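Local coordinates for major capsid protein (Faustovirus, PDB 5J7O) that probably builds the capsid of a large double-stranded DNA virus as a trimer of double jelly-roll subunits, at residues E233-L238 with R274-V279; N240-T245 with A270-K275; S249-L254 with G264-A269; P478-S483 with Q509-Q514. One frame throughout, in Å; residues are numbered along the deposited sequence.

Interaction 1 of 4, residues E233-L238 with R274-V279; sequences EAASNL and RKLTQV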
loop_
_atom_site.group_PDB
_atom_site.type_symbol
_atom_site.label_atom_id
_atom_site.label_comp_id
_atom_site.label_asym_id
_atom_site.label_seq_id
_atom_site.Cartn_x
_atom_site.Cartn_y
_atom_site.Cartn_z
ATOM N N GLU B 233 -0.349 -5.325 10.163
ATOM C CA GLU B 233 0.949 -5.855 9.771
ATOM C C GLU B 233 1.634 -6.522 10.958
ATOM O O GLU B 233 1.739 -5.931 12.037
ATOM C CB GLU B 233 1.819 -4.731 9.214
ATOM C CG GLU B 233 3.242 -5.126 8.885
ATOM C CD GLU B 233 4.056 -3.947 8.390
ATOM O OE1 GLU B 233 4.841 -3.387 9.184
ATOM O OE2 GLU B 233 3.898 -3.570 7.210
ATOM N N ALA B 234 2.105 -7.751 10.754
ATOM C CA ALA B 234 2.745 -8.532 11.802
ATOM C C ALA B 234 4.102 -9.023 11.324
ATOM O O ALA B 234 4.238 -9.494 10.190
ATOM C CB ALA B 234 1.875 -9.723 12.219
ATOM N N ALA B 235 5.102 -8.916 12.193
ATOM C CA ALA B 235 6.462 -9.333 11.887
ATOM C C ALA B 235 6.758 -10.688 12.518
ATOM O O ALA B 235 6.218 -11.037 13.571
ATOM C CB ALA B 235 7.475 -8.297 12.375
ATOM N N SER B 236 7.634 -11.446 11.864
ATOM C CA SER B 236 7.969 -12.797 12.281
ATOM C C SER B 236 9.301 -12.815 13.020
ATOM O O SER B 236 9.938 -11.784 13.250
ATOM C CB SER B 236 8.030 -13.731 11.073
ATOM O OG SER B 236 9.192 -13.479 10.300
ATOM N N ASN B 237 9.724 -14.020 13.397
ATOM C CA ASN B 237 11.097 -14.225 13.821
ATOM C C ASN B 237 12.039 -13.956 12.651
ATOM O O ASN B 237 11.629 -13.909 11.487
ATOM C CB ASN B 237 11.301 -15.651 14.332
ATOM C CG ASN B 237 10.385 -15.997 15.488
ATOM O OD1 ASN B 237 10.007 -15.132 16.278
ATOM N ND2 ASN B 237 10.026 -17.272 15.597
ATOM N N LEU B 238 13.316 -13.773 12.971
ATOM C CA LEU B 238 14.323 -13.639 11.928
ATOM C C LEU B 238 14.337 -14.891 11.062
ATOM O O LEU B 238 14.453 -16.010 11.571
ATOM C CB LEU B 238 15.700 -13.401 12.548
ATOM C CG LEU B 238 15.876 -12.123 13.370
ATOM C CD1 LEU B 238 17.246 -12.090 14.025
ATOM C CD2 LEU B 238 15.677 -10.901 12.493
ATOM N N ARG B 274 13.519 -10.087 8.740
ATOM C CA ARG B 274 12.238 -10.607 9.191
ATOM C C ARG B 274 11.245 -10.564 8.037
ATOM O O ARG B 274 11.387 -9.776 7.099
ATOM C CB ARG B 274 11.672 -9.791 10.358
ATOM C CG ARG B 274 12.668 -9.359 11.413
ATOM C CD ARG B 274 11.980 -8.521 12.486
ATOM N NE ARG B 274 11.927 -7.101 12.144
ATOM C CZ ARG B 274 11.109 -6.224 12.718
ATOM N NH1 ARG B 274 10.256 -6.621 13.653
ATOM N NH2 ARG B 274 11.132 -4.949 12.350
ATOM N N LYS B 275 10.226 -11.411 8.122
ATOM C CA LYS B 275 9.109 -11.341 7.195
ATOM C C LYS B 275 7.982 -10.516 7.800
ATOM O O LYS B 275 7.776 -10.505 9.017
ATOM C CB LYS B 275 8.594 -12.738 6.840
ATOM C CG LYS B 275 9.579 -13.588 6.057
ATOM C CD LYS B 275 9.081 -15.018 5.880
ATOM C CE LYS B 275 7.951 -15.105 4.868
ATOM N NZ LYS B 275 7.582 -16.523 4.587
ATOM N N LEU B 276 7.260 -9.811 6.937
ATOM C CA LEU B 276 6.035 -9.123 7.314
ATOM C C LEU B 276 4.861 -9.827 6.652
ATOM O O LEU B 276 4.870 -10.045 5.436
ATOM C CB LEU B 276 6.061 -7.650 6.899
ATOM C CG LEU B 276 7.182 -6.747 7.416
ATOM C CD1 LEU B 276 6.909 -5.303 7.021
ATOM C CD2 LEU B 276 7.339 -6.876 8.920
ATOM N N THR B 277 3.868 -10.199 7.451
ATOM C CA THR B 277 2.599 -10.678 6.932
ATOM C C THR B 277 1.484 -9.800 7.481
ATOM O O THR B 277 1.653 -9.094 8.479
ATOM C CB THR B 277 2.341 -12.147 7.295
ATOM O OG1 THR B 277 1.358 -12.692 6.405
ATOM C CG2 THR B 277 1.827 -12.265 8.719
ATOM N N GLN B 278 0.340 -9.844 6.810
ATOM C CA GLN B 278 -0.821 -9.064 7.203
ATOM C C GLN B 278 -1.929 -9.993 7.675
ATOM O O GLN B 278 -2.175 -11.041 7.069
ATOM C CB GLN B 278 -1.317 -8.194 6.047
ATOM C CG GLN B 278 -0.258 -7.258 5.503
ATOM C CD GLN B 278 -0.794 -5.870 5.226
ATOM O OE1 GLN B 278 -0.280 -4.880 5.746
ATOM N NE2 GLN B 278 -1.830 -5.789 4.400
ATOM N N VAL B 279 -2.580 -9.609 8.766
ATOM C CA VAL B 279 -3.705 -10.356 9.308
ATOM C C VAL B 279 -4.890 -9.413 9.443
ATOM O O VAL B 279 -4.732 -8.205 9.641
ATOM C CB VAL B 279 -3.372 -11.006 10.670
ATOM C CG1 VAL B 279 -2.250 -12.022 10.518
ATOM C CG2 VAL B 279 -3.002 -9.941 11.689
#
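S236 and E233 reach the facing strand through quite different torsions. In S236, chi1 of 73° swings OG in between its own backbone N and carbonyl carbon, where it takes the N-H of K275 (S236 OG to K275 N, 3.2 Å) while donating to N237 O. E233 instead runs out straight, chi1 175° and chi2 near 180°, and this extended chain carries its carboxylate to a methyl of L276: E233 CD lies 3.4 Å from L276 CD1, with both carboxylate oxygens almost equally close to that methyl.

Between them the strands pair in antiparallel fashion. A234 and T277 exchange both backbone bonds, A234 N to T277 O at 2.7 Å and T277 N to A234 O at 2.9 Å, and S236 N gives a third to K275 O. The side chains of E233, A235, L276 and Q278 share one face. There A235 CB touches both L276 CD2 at 3.7 Å and R274 NH1 at 3.5 Å. R274 bends at chi3 and its CG is brushed by L238 CD2 at 3.5 Å, but its charge is spent elsewhere, in a salt bridge with E229 of the second subunit, while NE bonds T285 of that same chain.

Strands of both other subunits pair with this ribbon, so the sheet runs on across the trimer interfaces. Where the chain turns a corner at N237, the serine hydroxyl stands in for a backbone carbonyl: it keeps the N-H of K275 bonded where regular pairing is interrupted, before the strands meet again at N240 and A273.

Interaction 2 of 4, residues N240-T245 with A270-K275; sequences NIASTT and AITARK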
loop_
_atom_site.group_PDB
_atom_site.type_symbol
_atom_site.label_atom_id
_atom_site.label_comp_id
_atom_site.label_asym_id
_atom_site.label_seq_id
_atom_site.Cartn_x
_atom_site.Cartn_y
_atom_site.Cartn_z
ATOM N N ASN B 240 16.285 -14.819 7.938
ATOM C CA ASN B 240 17.675 -14.793 7.518
ATOM C C ASN B 240 18.510 -14.180 8.632
ATOM O O ASN B 240 18.117 -13.177 9.234
ATOM C CB ASN B 240 17.855 -13.990 6.226
ATOM C CG ASN B 240 17.246 -14.679 5.017
ATOM O OD1 ASN B 240 16.387 -15.553 5.151
ATOM N ND2 ASN B 240 17.689 -14.287 3.829
ATOM N N ILE B 241 19.649 -14.800 8.921
ATOM C CA ILE B 241 20.614 -14.274 9.878
ATOM C C ILE B 241 21.981 -14.335 9.219
ATOM O O ILE B 241 22.419 -15.411 8.793
ATOM C CB ILE B 241 20.609 -15.053 11.205
ATOM C CG1 ILE B 241 19.250 -14.933 11.897
ATOM C CG2 ILE B 241 21.717 -14.554 12.116
ATOM C CD1 ILE B 241 19.190 -15.625 13.242
ATOM N N ALA B 242 22.646 -13.184 9.126
ATOM C CA ALA B 242 23.902 -13.084 8.396
ATOM C C ALA B 242 24.911 -14.110 8.892
ATOM O O ALA B 242 25.144 -14.240 10.097
ATOM C CB ALA B 242 24.474 -11.669 8.532
ATOM N N SER B 243 25.484 -14.857 7.944
ATOM C CA SER B 243 26.557 -15.830 8.151
ATOM C C SER B 243 26.087 -17.126 8.804
ATOM O O SER B 243 26.911 -17.863 9.359
ATOM C CB SER B 243 27.712 -15.237 8.967
ATOM O OG SER B 243 28.174 -14.026 8.394
ATOM N N THR B 244 24.795 -17.441 8.752
ATOM C CA THR B 244 24.306 -18.731 9.222
ATOM C C THR B 244 23.089 -19.124 8.390
ATOM O O THR B 244 22.697 -18.418 7.456
ATOM C CB THR B 244 23.987 -18.701 10.721
ATOM O OG1 THR B 244 23.756 -20.037 11.187
ATOM C CG2 THR B 244 22.756 -17.864 10.987
ATOM N N THR B 245 22.490 -20.261 8.736
ATOM C CA THR B 245 21.446 -20.853 7.913
ATOM C C THR B 245 20.524 -21.692 8.781
ATOM O O THR B 245 20.953 -22.206 9.821
ATOM C CB THR B 245 22.049 -21.726 6.801
ATOM O OG1 THR B 245 21.002 -22.369 6.065
ATOM C CG2 THR B 245 22.966 -22.785 7.399
ATOM N N ALA B 270 23.322 -13.532 3.469
ATOM C CA ALA B 270 24.105 -12.307 3.408
ATOM C C ALA B 270 23.483 -11.159 4.191
ATOM O O ALA B 270 24.201 -10.225 4.565
ATOM C CB ALA B 270 24.307 -11.873 1.951
ATOM N N ILE B 271 22.175 -11.205 4.445
ATOM C CA ILE B 271 21.484 -10.191 5.224
ATOM C C ILE B 271 20.732 -10.876 6.361
ATOM O O ILE B 271 20.565 -12.096 6.384
ATOM C CB ILE B 271 20.513 -9.347 4.371
ATOM C CG1 ILE B 271 19.344 -10.209 3.888
ATOM C CG2 ILE B 271 21.242 -8.712 3.196
ATOM C CD1 ILE B 271 18.265 -9.429 3.171
ATOM N N THR B 272 20.280 -10.063 7.312
ATOM C CA THR B 272 19.455 -10.510 8.427
ATOM C C THR B 272 18.087 -9.855 8.299
ATOM O O THR B 272 17.988 -8.624 8.332
ATOM C CB THR B 272 20.101 -10.153 9.766
ATOM O OG1 THR B 272 21.363 -10.821 9.887
ATOM C CG2 THR B 272 19.197 -10.562 10.922
ATOM N N ALA B 273 17.038 -10.666 8.163
ATOM C CA ALA B 273 15.732 -10.142 7.793
ATOM C C ALA B 273 14.613 -10.826 8.565
ATOM O O ALA B 273 14.733 -11.979 8.988
ATOM C CB ALA B 273 15.478 -10.300 6.288
ATOM N N ARG B 274 13.519 -10.087 8.740
ATOM C CA ARG B 274 12.238 -10.607 9.191
ATOM C C ARG B 274 11.245 -10.564 8.037
ATOM O O ARG B 274 11.387 -9.776 7.099
ATOM C CB ARG B 274 11.672 -9.791 10.358
ATOM C CG ARG B 274 12.668 -9.359 11.413
ATOM C CD ARG B 274 11.980 -8.521 12.486
ATOM N NE ARG B 274 11.927 -7.101 12.144
ATOM C CZ ARG B 274 11.109 -6.224 12.718
ATOM N NH1 ARG B 274 10.256 -6.621 13.653
ATOM N NH2 ARG B 274 11.132 -4.949 12.350
ATOM N N LYS B 275 10.226 -11.411 8.122
ATOM C CA LYS B 275 9.109 -11.341 7.195
ATOM C C LYS B 275 7.982 -10.516 7.800
ATOM O O LYS B 275 7.776 -10.505 9.017
ATOM C CB LYS B 275 8.594 -12.738 6.840
ATOM C CG LYS B 275 9.579 -13.588 6.057
ATOM C CD LYS B 275 9.081 -15.018 5.880
ATOM C CE LYS B 275 7.951 -15.105 4.868
ATOM N NZ LYS B 275 7.582 -16.523 4.587
#
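The two-stranded antiparallel ribbon formed by strands 232-240 and 273-280 ends here, at the mouth of the long loop that joins them. N240 and A273 make the last hydrogen-bonded pair. A273 N donates to N240 O at 2.9 Å, and the return bond from N240 N to A273 O is weak. The same N240 oxygen also draws a CA-H contact from T272, whose CA is 3.1 Å away.

Beyond that pair a side chain takes over from the backbone. T272 has chi1 -62°, which sets OG1 beside its own backbone N and sends CG2 the other way. OG1 accepts the N-H of A242, T272 OG1 to A242 N being 2.8 Å with 163° at the hydrogen, and CG2 settles on N240 O at 3.3 Å. The threonine thus straddles I241, its hydroxyl at one neighbour and its methyl at the other. A242 and S243 are the middle residues of a type II turn from I241 to T244, closed by T244 N to I241 O at 3.1 Å.

On the other side of the ribbon N240 CB rests against I271 O at 3.3 Å, and its amide finds its strongest partner outside the contact, ND2 bonding P478 O of the third subunit. E477 of that subunit takes the N-H of A270. T272 packs on P286 of the second subunit.

Both neighbouring subunits thus touch this loop in the trimer, and the motif itself is an antiparallel beta ribbon fraying into a type II turn held by a threonine hydroxyl.

Interaction 3 of 4, residues S249-L254 with G264-A269; sequences SPIVAL and GSPVNA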
loop_
_atom_site.group_PDB
_atom_site.type_symbol
_atom_site.label_atom_id
_atom_site.label_comp_id
_atom_site.label_asym_id
_atom_site.label_seq_id
_atom_site.Cartn_x
_atom_site.Cartn_y
_atom_site.Cartn_z
ATOM N N SER B 249 23.706 -28.767 8.124
ATOM C CA SER B 249 25.002 -28.646 7.463
ATOM C C SER B 249 25.237 -29.608 6.296
ATOM O O SER B 249 25.947 -29.204 5.358
ATOM C CB SER B 249 26.119 -28.797 8.508
ATOM O OG SER B 249 25.995 -30.008 9.231
ATOM N N PRO B 250 24.722 -30.847 6.276
ATOM C CA PRO B 250 25.048 -31.745 5.151
ATOM C C PRO B 250 24.677 -31.215 3.772
ATOM O O PRO B 250 25.230 -31.702 2.779
ATOM C CB PRO B 250 24.258 -33.017 5.484
ATOM C CG PRO B 250 24.199 -33.025 6.953
ATOM C CD PRO B 250 24.034 -31.587 7.353
ATOM N N ILE B 251 23.770 -30.244 3.667
ATOM C CA ILE B 251 23.348 -29.718 2.373
ATOM C C ILE B 251 23.849 -28.303 2.128
ATOM O O ILE B 251 23.591 -27.741 1.052
ATOM C CB ILE B 251 21.813 -29.783 2.223
ATOM C CG1 ILE B 251 21.414 -29.901 0.748
ATOM C CG2 ILE B 251 21.153 -28.570 2.872
ATOM C CD1 ILE B 251 19.946 -30.207 0.533
ATOM N N VAL B 252 24.587 -27.722 3.069
ATOM C CA VAL B 252 24.964 -26.315 3.008
ATOM C C VAL B 252 26.332 -26.171 2.353
ATOM O O VAL B 252 27.307 -26.804 2.779
ATOM C CB VAL B 252 24.961 -25.689 4.412
ATOM C CG1 VAL B 252 25.601 -24.312 4.381
ATOM C CG2 VAL B 252 23.541 -25.606 4.945
ATOM N N ALA B 253 26.401 -25.330 1.317
ATOM C CA ALA B 253 27.660 -24.931 0.682
ATOM C C ALA B 253 28.442 -26.140 0.167
ATOM O O ALA B 253 29.625 -26.320 0.465
ATOM C CB ALA B 253 28.514 -24.092 1.637
ATOM N N LEU B 254 27.769 -26.969 -0.622
ATOM C CA LEU B 254 28.395 -28.135 -1.225
ATOM C C LEU B 254 29.034 -27.767 -2.559
ATOM O O LEU B 254 28.553 -26.890 -3.281
ATOM C CB LEU B 254 27.372 -29.251 -1.436
ATOM C CG LEU B 254 26.576 -29.725 -0.220
ATOM C CD1 LEU B 254 25.480 -30.688 -0.649
ATOM C CD2 LEU B 254 27.492 -30.374 0.806
ATOM N N GLY B 264 21.311 -25.736 -6.023
ATOM C CA GLY B 264 20.398 -26.372 -5.099
ATOM C C GLY B 264 20.950 -26.543 -3.701
ATOM O O GLY B 264 20.199 -26.936 -2.799
ATOM N N SER B 265 22.238 -26.265 -3.499
ATOM C CA SER B 265 22.843 -26.316 -2.176
ATOM C C SER B 265 22.788 -24.924 -1.562
ATOM O O SER B 265 23.528 -24.034 -2.010
ATOM C CB SER B 265 24.282 -26.803 -2.262
ATOM O OG SER B 265 24.975 -26.573 -1.048
ATOM N N PRO B 266 21.943 -24.684 -0.561
ATOM C CA PRO B 266 21.881 -23.349 0.042
ATOM C C PRO B 266 23.183 -22.986 0.740
ATOM O O PRO B 266 23.938 -23.850 1.196
ATOM C CB PRO B 266 20.727 -23.465 1.045
ATOM C CG PRO B 266 20.608 -24.926 1.324
ATOM C CD PRO B 266 20.984 -25.618 0.051
ATOM N N VAL B 267 23.442 -21.684 0.810
ATOM C CA VAL B 267 24.621 -21.148 1.472
ATOM C C VAL B 267 24.163 -20.204 2.577
ATOM O O VAL B 267 22.974 -19.924 2.735
ATOM C CB VAL B 267 25.571 -20.431 0.493
ATOM C CG1 VAL B 267 26.011 -21.380 -0.613
ATOM C CG2 VAL B 267 24.901 -19.199 -0.093
ATOM N N ASN B 268 25.132 -19.715 3.348
ATOM C CA ASN B 268 24.833 -18.777 4.420
ATOM C C ASN B 268 24.139 -17.536 3.870
ATOM O O ASN B 268 24.310 -17.164 2.707
ATOM C CB ASN B 268 26.113 -18.372 5.152
ATOM C CG ASN B 268 26.671 -19.485 6.016
ATOM O OD1 ASN B 268 25.924 -20.298 6.564
ATOM N ND2 ASN B 268 27.992 -19.522 6.151
ATOM N N ALA B 269 23.342 -16.900 4.721
ATOM C CA ALA B 269 22.643 -15.687 4.331
ATOM C C ALA B 269 23.591 -14.494 4.351
ATOM O O ALA B 269 24.546 -14.442 5.131
ATOM C CB ALA B 269 21.457 -15.428 5.259
#
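S265 CB is directed toward segment 249-254, and two backbone groups close on OG. With OG swung away from its own backbone N (chi1 167°), S265 OG donates to I251 O at 2.8 Å, lying 34° out of that carbonyl's plane. It also accepts L254 N at 2.9 Å along an almost straight N-H line, 175° at the hydrogen. L254 folds over the same oxygen, its CB 3.6 Å from S265 OG.

Next to the serine, P266 and I251 cross at about a right angle, the branch methyl I251 CG2 meeting the ring at P266 CG, 4.0 Å away. The carbonyl of P266 faces the turn: A253 N donates to P266 O at 2.9 Å, and V252 CA approaches that oxygen to 3.2 Å in a CA-H contact. V252 turns its side chain away from the other segment overall, though CG1 still grazes P266 O. Further along, V267 CG1 touches A253, 4.1 Å from A253 CA. A253 itself adopts left-handed backbone angles, and this bend carries the chain round so that the N-H groups of A253 and L254 face two different acceptors.

A short 3-10 segment, 249-251, leads into the turn. W247 packs against both V252 and P266, while Y480 of the third subunit covers P266 and T372 of that subunit bonds G264 O.

There is no strand pairing here. One serine hydroxyl, acting as donor and acceptor together, bridges a carbonyl and an N-H three residues apart, and with the P266 carbonyl it fixes the shape of an irregular loop by polar bonds more than by apolar packing.

Interaction 4 of 4, residues P478-S483 with Q509-Q514; sequences PVYDVS and QVMQNQ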
loop_
_atom_site.group_PDB
_atom_site.type_symbol
_atom_site.label_atom_id
_atom_site.label_comp_id
_atom_site.label_asym_id
_atom_site.label_seq_id
_atom_site.Cartn_x
_atom_site.Cartn_y
_atom_site.Cartn_z
ATOM N N PRO B 478 -7.815 -21.964 -5.417
ATOM C CA PRO B 478 -7.097 -22.324 -4.190
ATOM C C PRO B 478 -5.588 -22.227 -4.366
ATOM O O PRO B 478 -5.045 -22.526 -5.433
ATOM C CB PRO B 478 -7.532 -23.774 -3.934
ATOM C CG PRO B 478 -8.757 -23.978 -4.779
ATOM C CD PRO B 478 -8.565 -23.100 -5.973
ATOM N N VAL B 479 -4.917 -21.797 -3.301
ATOM C CA VAL B 479 -3.463 -21.838 -3.194
ATOM C C VAL B 479 -3.133 -22.610 -1.924
ATOM O O VAL B 479 -3.594 -22.246 -0.836
ATOM C CB VAL B 479 -2.841 -20.433 -3.164
ATOM C CG1 VAL B 479 -1.345 -20.523 -2.906
ATOM C CG2 VAL B 479 -3.114 -19.705 -4.470
ATOM N N TYR B 480 -2.345 -23.672 -2.061
ATOM C CA TYR B 480 -2.095 -24.609 -0.974
ATOM C C TYR B 480 -0.695 -24.415 -0.406
ATOM O O TYR B 480 0.291 -24.428 -1.150
ATOM C CB TYR B 480 -2.255 -26.055 -1.449
ATOM C CG TYR B 480 -3.673 -26.456 -1.785
ATOM C CD1 TYR B 480 -4.583 -26.765 -0.782
ATOM C CD2 TYR B 480 -4.095 -26.546 -3.105
ATOM C CE1 TYR B 480 -5.878 -27.139 -1.085
ATOM C CE2 TYR B 480 -5.389 -26.921 -3.417
ATOM C CZ TYR B 480 -6.275 -27.216 -2.403
ATOM O OH TYR B 480 -7.564 -27.589 -2.709
ATOM N N ASP B 481 -0.617 -24.240 0.911
ATOM C CA ASP B 481 0.634 -24.389 1.643
ATOM C C ASP B 481 0.731 -25.836 2.108
ATOM O O ASP B 481 -0.096 -26.292 2.905
ATOM C CB ASP B 481 0.701 -23.432 2.833
ATOM C CG ASP B 481 0.791 -21.979 2.411
ATOM O OD1 ASP B 481 1.112 -21.714 1.232
ATOM O OD2 ASP B 481 0.551 -21.097 3.263
ATOM N N VAL B 482 1.729 -26.558 1.606
ATOM C CA VAL B 482 1.838 -27.999 1.805
ATOM C C VAL B 482 3.088 -28.293 2.620
ATOM O O VAL B 482 4.180 -27.817 2.288
ATOM C CB VAL B 482 1.876 -28.754 0.463
ATOM C CG1 VAL B 482 1.718 -30.250 0.691
ATOM C CG2 VAL B 482 0.799 -28.228 -0.474
ATOM N N SER B 483 2.927 -29.082 3.679
ATOM C CA SER B 483 4.043 -29.565 4.480
ATOM C C SER B 483 4.400 -30.972 4.021
ATOM O O SER B 483 3.593 -31.898 4.157
ATOM C CB SER B 483 3.697 -29.558 5.970
ATOM O OG SER B 483 3.498 -28.239 6.447
ATOM N N GLN B 509 2.119 -35.614 3.130
ATOM C CA GLN B 509 1.786 -34.256 2.718
ATOM C C GLN B 509 0.557 -33.826 3.502
ATOM O O GLN B 509 -0.508 -34.437 3.369
ATOM C CB GLN B 509 1.499 -34.170 1.217
ATOM C CG GLN B 509 2.667 -34.472 0.309
ATOM C CD GLN B 509 2.344 -34.177 -1.144
ATOM O OE1 GLN B 509 1.230 -34.427 -1.607
ATOM N NE2 GLN B 509 3.313 -33.627 -1.866
ATOM N N VAL B 510 0.700 -32.785 4.315
ATOM C CA VAL B 510 -0.400 -32.254 5.109
ATOM C C VAL B 510 -0.625 -30.805 4.708
ATOM O O VAL B 510 0.330 -30.020 4.638
ATOM C CB VAL B 510 -0.122 -32.366 6.619
ATOM C CG1 VAL B 510 -1.280 -31.779 7.414
ATOM C CG2 VAL B 510 0.112 -33.815 7.010
ATOM N N MET B 511 -1.880 -30.455 4.435
ATOM C CA MET B 511 -2.225 -29.067 4.158
ATOM C C MET B 511 -1.940 -28.208 5.383
ATOM O O MET B 511 -2.545 -28.401 6.441
ATOM C CB MET B 511 -3.696 -28.953 3.762
ATOM C CG MET B 511 -4.157 -27.517 3.561
ATOM S SD MET B 511 -5.937 -27.294 3.751
ATOM C CE MET B 511 -6.550 -28.168 2.317
ATOM N N GLN B 512 -1.006 -27.268 5.240
ATOM C CA GLN B 512 -0.699 -26.366 6.343
ATOM C C GLN B 512 -1.650 -25.176 6.364
ATOM O O GLN B 512 -2.090 -24.749 7.436
ATOM C CB GLN B 512 0.749 -25.891 6.242
ATOM C CG GLN B 512 1.242 -25.127 7.461
ATOM C CD GLN B 512 2.651 -24.597 7.288
ATOM O OE1 GLN B 512 3.023 -24.124 6.214
ATOM N NE2 GLN B 512 3.446 -24.677 8.348
ATOM N N ASN B 513 -1.989 -24.646 5.191
ATOM C CA ASN B 513 -2.956 -23.566 5.067
ATOM C C ASN B 513 -3.400 -23.497 3.613
ATOM O O ASN B 513 -2.776 -24.079 2.725
ATOM C CB ASN B 513 -2.369 -22.228 5.529
ATOM C CG ASN B 513 -3.440 -21.209 5.871
ATOM O OD1 ASN B 513 -4.624 -21.422 5.606
ATOM N ND2 ASN B 513 -3.028 -20.092 6.459
ATOM N N GLN B 514 -4.492 -22.771 3.384
ATOM C CA GLN B 514 -5.040 -22.606 2.044
ATOM C C GLN B 514 -5.560 -21.186 1.882
ATOM O O GLN B 514 -6.297 -20.693 2.739
ATOM C CB GLN B 514 -6.165 -23.611 1.776
ATOM C CG GLN B 514 -6.833 -23.446 0.417
ATOM C CD GLN B 514 -7.938 -24.458 0.177
ATOM O OE1 GLN B 514 -8.633 -24.406 -0.838
ATOM N NE2 GLN B 514 -8.103 -25.386 1.113
HETATM O O HOH W 1 0.955 -21.810 6.053
#
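Q514 lies alongside Y480 and P478, stretched straight out with chi1 177° and chi2 180°. Its CB starts 3.9 Å from V479 O, and CG comes closer to the same oxygen at 3.7 Å. Q514 CD then reaches Y480 CE1 at 3.6 Å, the amide and ring planes standing 40° apart. At the tip, Q514 OE1 rests on P478 CB at 3.3 Å, while NE2 stays next to the tyrosine ring. M511 CE meets that ring at its edge, 3.6 Å from Y480 CE1. W247 of the second subunit adds an edge-to-face contact with Y480.

The backbones pair as antiparallel strands with a classic beta bulge: Q512 and N513 together face D481. D481 O takes Q512 N at 2.7 Å and, weakly, N513 N, so one carbonyl serves two donors. A water donates to D481 OD2 at 2.9 Å and to Q512 OE1 at 3.1 Å, joining the two side chains beside the bulge. Q512 has its strongest partners beyond the chain, its amide bonding Q512 of both other subunits.

On the Y480 side an amide and the M511 methyl lie against the ring; around Q512 the contact is polar, with a bound water. Yet S483 OG, packed against Q512 CB, is buried without a partner in the model, probably at some energetic cost, while the backbone of S483 is bonded both ways to V510.

Overall arrangement
None of the four contacts is a closed hydrophobic core; all are partly buried within one chain and touched by the second and third subunits. Interactions 1 and 2 hold the same ribbon, strands 232-240 and 273-280, sharing R274 and K275. Interaction 3 lies further out in the loop between those strands, farthest of the four from the chain centre, and meets interaction 2 through probable backbone bonds at A269. All three use a hydroxyl, but regular strand pairing is mostly in interaction 1, and hydroxyls carry a larger share outward. Interaction 4 joins strands of a separate sheet, about 19 Å centre to centre from interaction 1, and combines strand pairing with a bulge and a water.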